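Local coordinates for protein L-fuculose phosphate aldolase (Streptococcus pneumoniae, PDB 4C24) that belongs to the class II, AraD-like aldolases, binding zinc and assembling from four chains, at residues S77-Y81 with Y136-L141. Numbering follows the deposited sequence.
With SO4 (sulfate ion), chain E.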
loop_
_atom_site.group_PDB
_atom_site.type_symbol
_atom_site.label_atom_id
_atom_site.label_comp_id
_atom_site.label_asym_id
_atom_site.label_seq_id
_atom_site.Cartn_x
_atom_site.Cartn_y
_atom_site.Cartn_z
ATOM N N SER A 77 27.180 0.871 11.810
ATOM C CA SER A 77 25.860 0.318 12.175
ATOM C C SER A 77 25.947 -0.415 13.511
ATOM O O SER A 77 26.906 -1.154 13.738
ATOM C CB SER A 77 25.429 -0.689 11.136
ATOM O OG SER A 77 24.288 -1.405 11.586
ATOM N N SER A 78 24.931 -0.243 14.361
ATOM C CA SER A 78 24.904 -0.990 15.636
ATOM C C SER A 78 24.909 -2.494 15.386
ATOM O O SER A 78 25.284 -3.256 16.285
ATOM C CB SER A 78 23.679 -0.640 16.480
ATOM O OG SER A 78 22.487 -0.879 15.771
ATOM N N GLU A 79 24.535 -2.926 14.189
ATOM C CA GLU A 79 24.462 -4.370 13.882
ATOM C C GLU A 79 25.712 -4.932 13.196
ATOM O O GLU A 79 25.683 -6.000 12.582
ATOM C CB GLU A 79 23.210 -4.688 13.053
ATOM C CG GLU A 79 21.913 -4.286 13.734
ATOM C CD GLU A 79 21.555 -5.112 14.972
ATOM O OE1 GLU A 79 22.358 -5.935 15.480
ATOM O OE2 GLU A 79 20.437 -4.869 15.443
ATOM N N TRP A 80 26.818 -4.167 13.254
ATOM C CA TRP A 80 28.001 -4.561 12.537
ATOM C C TRP A 80 28.487 -5.954 12.842
ATOM O O TRP A 80 28.952 -6.637 11.947
ATOM C CB TRP A 80 29.129 -3.530 12.743
ATOM C CG TRP A 80 29.641 -3.502 14.163
ATOM C CD1 TRP A 80 29.214 -2.694 15.184
ATOM C CD2 TRP A 80 30.664 -4.346 14.726
ATOM N NE1 TRP A 80 29.885 -3.002 16.355
ATOM C CE2 TRP A 80 30.775 -4.008 16.110
ATOM C CE3 TRP A 80 31.455 -5.381 14.212
ATOM C CZ2 TRP A 80 31.678 -4.655 16.972
ATOM C CZ3 TRP A 80 32.354 -6.019 15.061
ATOM C CH2 TRP A 80 32.461 -5.648 16.431
ATOM N N TYR A 81 28.301 -6.411 14.093
ATOM C CA TYR A 81 28.778 -7.734 14.435
ATOM C C TYR A 81 27.845 -8.835 13.937
ATOM O O TYR A 81 28.309 -9.910 13.534
ATOM C CB TYR A 81 29.089 -7.825 15.919
ATOM C CG TYR A 81 29.669 -9.149 16.337
ATOM C CD1 TYR A 81 30.833 -9.669 15.766
ATOM C CD2 TYR A 81 29.042 -9.885 17.329
ATOM C CE1 TYR A 81 31.369 -10.881 16.167
ATOM C CE2 TYR A 81 29.549 -11.103 17.723
ATOM C CZ TYR A 81 30.697 -11.611 17.157
ATOM O OH TYR A 81 31.212 -12.809 17.537
ATOM N N TYR A 136 18.818 -5.820 20.154
ATOM C CA TYR A 136 19.465 -5.302 18.965
ATOM C C TYR A 136 20.901 -4.906 19.307
ATOM O O TYR A 136 21.198 -4.463 20.430
ATOM C CB TYR A 136 18.678 -4.122 18.389
ATOM C CG TYR A 136 19.019 -2.781 18.992
ATOM C CD1 TYR A 136 18.348 -2.276 20.103
ATOM C CD2 TYR A 136 20.026 -1.997 18.419
ATOM C CE1 TYR A 136 18.674 -1.035 20.642
ATOM C CE2 TYR A 136 20.372 -0.776 18.954
ATOM C CZ TYR A 136 19.703 -0.299 20.057
ATOM O OH TYR A 136 20.057 0.932 20.545
ATOM N N GLY A 137 21.783 -5.119 18.331
ATOM C CA GLY A 137 23.153 -4.640 18.422
ATOM C C GLY A 137 24.054 -5.419 19.364
ATOM O O GLY A 137 25.161 -4.997 19.669
ATOM N N THR A 138 23.596 -6.579 19.831
ATOM C CA THR A 138 24.391 -7.364 20.768
ATOM C C THR A 138 25.073 -8.571 20.125
ATOM O O THR A 138 24.693 -9.001 19.044
ATOM C CB THR A 138 23.543 -7.876 21.945
ATOM O OG1 THR A 138 22.540 -8.761 21.442
ATOM C CG2 THR A 138 22.930 -6.713 22.711
ATOM N N LYS A 139 26.096 -9.108 20.807
ATOM C CA LYS A 139 26.740 -10.356 20.384
ATOM C C LYS A 139 25.765 -11.517 20.351
ATOM O O LYS A 139 25.882 -12.391 19.508
ATOM C CB LYS A 139 27.908 -10.736 21.289
ATOM C CG LYS A 139 29.060 -9.745 21.259
ATOM C CD LYS A 139 30.237 -10.237 22.096
ATOM C CE LYS A 139 29.898 -10.590 23.555
ATOM N NZ LYS A 139 29.477 -9.452 24.405
ATOM N N GLU A 140 24.852 -11.538 21.322
ATOM C CA GLU A 140 23.854 -12.598 21.399
ATOM C C GLU A 140 23.010 -12.604 20.126
ATOM O O GLU A 140 22.814 -13.651 19.532
ATOM C CB GLU A 140 22.955 -12.394 22.598
ATOM N N LEU A 141 22.563 -11.428 19.671
ATOM C CA LEU A 141 21.776 -11.357 18.437
ATOM C C LEU A 141 22.601 -11.843 17.251
ATOM O O LEU A 141 22.119 -12.631 16.437
ATOM C CB LEU A 141 21.218 -9.958 18.189
ATOM C CG LEU A 141 20.378 -9.850 16.918
ATOM C CD1 LEU A 141 19.181 -10.793 16.952
ATOM C CD2 LEU A 141 19.934 -8.414 16.704
HETATM S S SO4 E . 21.838 1.246 12.584
HETATM O O1 SO4 E . 22.810 1.444 13.680
HETATM O O2 SO4 E . 20.795 0.355 13.103
HETATM O O3 SO4 E . 21.339 2.602 12.282
HETATM O O4 SO4 E . 22.469 0.604 11.410
HETATM O O HOH W 1 26.109 -2.305 18.685
HETATM O O HOH W 2 24.441 -7.413 16.502
#
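E79 reaches G137 with its carboxylate: OE1 lies 3.0 Å from G137 N, but the N-H...O angle of 134° makes this a weak hydrogen bond. The chain gets there by a bend at chi2 (-69°), and CG stands beside the backbone N, anti to the carbonyl carbon. OE1 also accepts from a water that donates to T138 O as well, while L141 CD2 packs against the same oxygen at 3.7 Å. E79 OE2 lies near the plane of the Y136 ring at its edge, 3.5 Å from Y136 CB, with carboxylate and ring planes 73° apart. The E79 side chain comes to about 4 Å from the zinc ion, between nearest atoms, and touches the zinc ligand H160, consistent with a second-shell position beside the metal site of this class II aldolase fold. Both segments enter helices here: E79 occupies the N-cap of helix 80-89, and T138 that of helix 139-149, where T138 OG1 accepts from L141 N. Backbone atoms add a CA-H...O contact from G137 CA to S78 O (3.3 Å), and a second water donates to both S78 O and G137 O. S78 OG lies in the plane of the Y136 ring, 3.8 Å from Y136 CD2, and donates to sulfate O1; the S78 N-H points almost straight at that oxygen. S77 OG donates to O4 and accepts from E79 N, forming an ST turn. Y119 of a second subunit also meets the Y136 ring, their planes nearly parallel. K139 CG touches Y81 CE2 at 3.8 Å, while K139 CA lies in the ring plane at its edge.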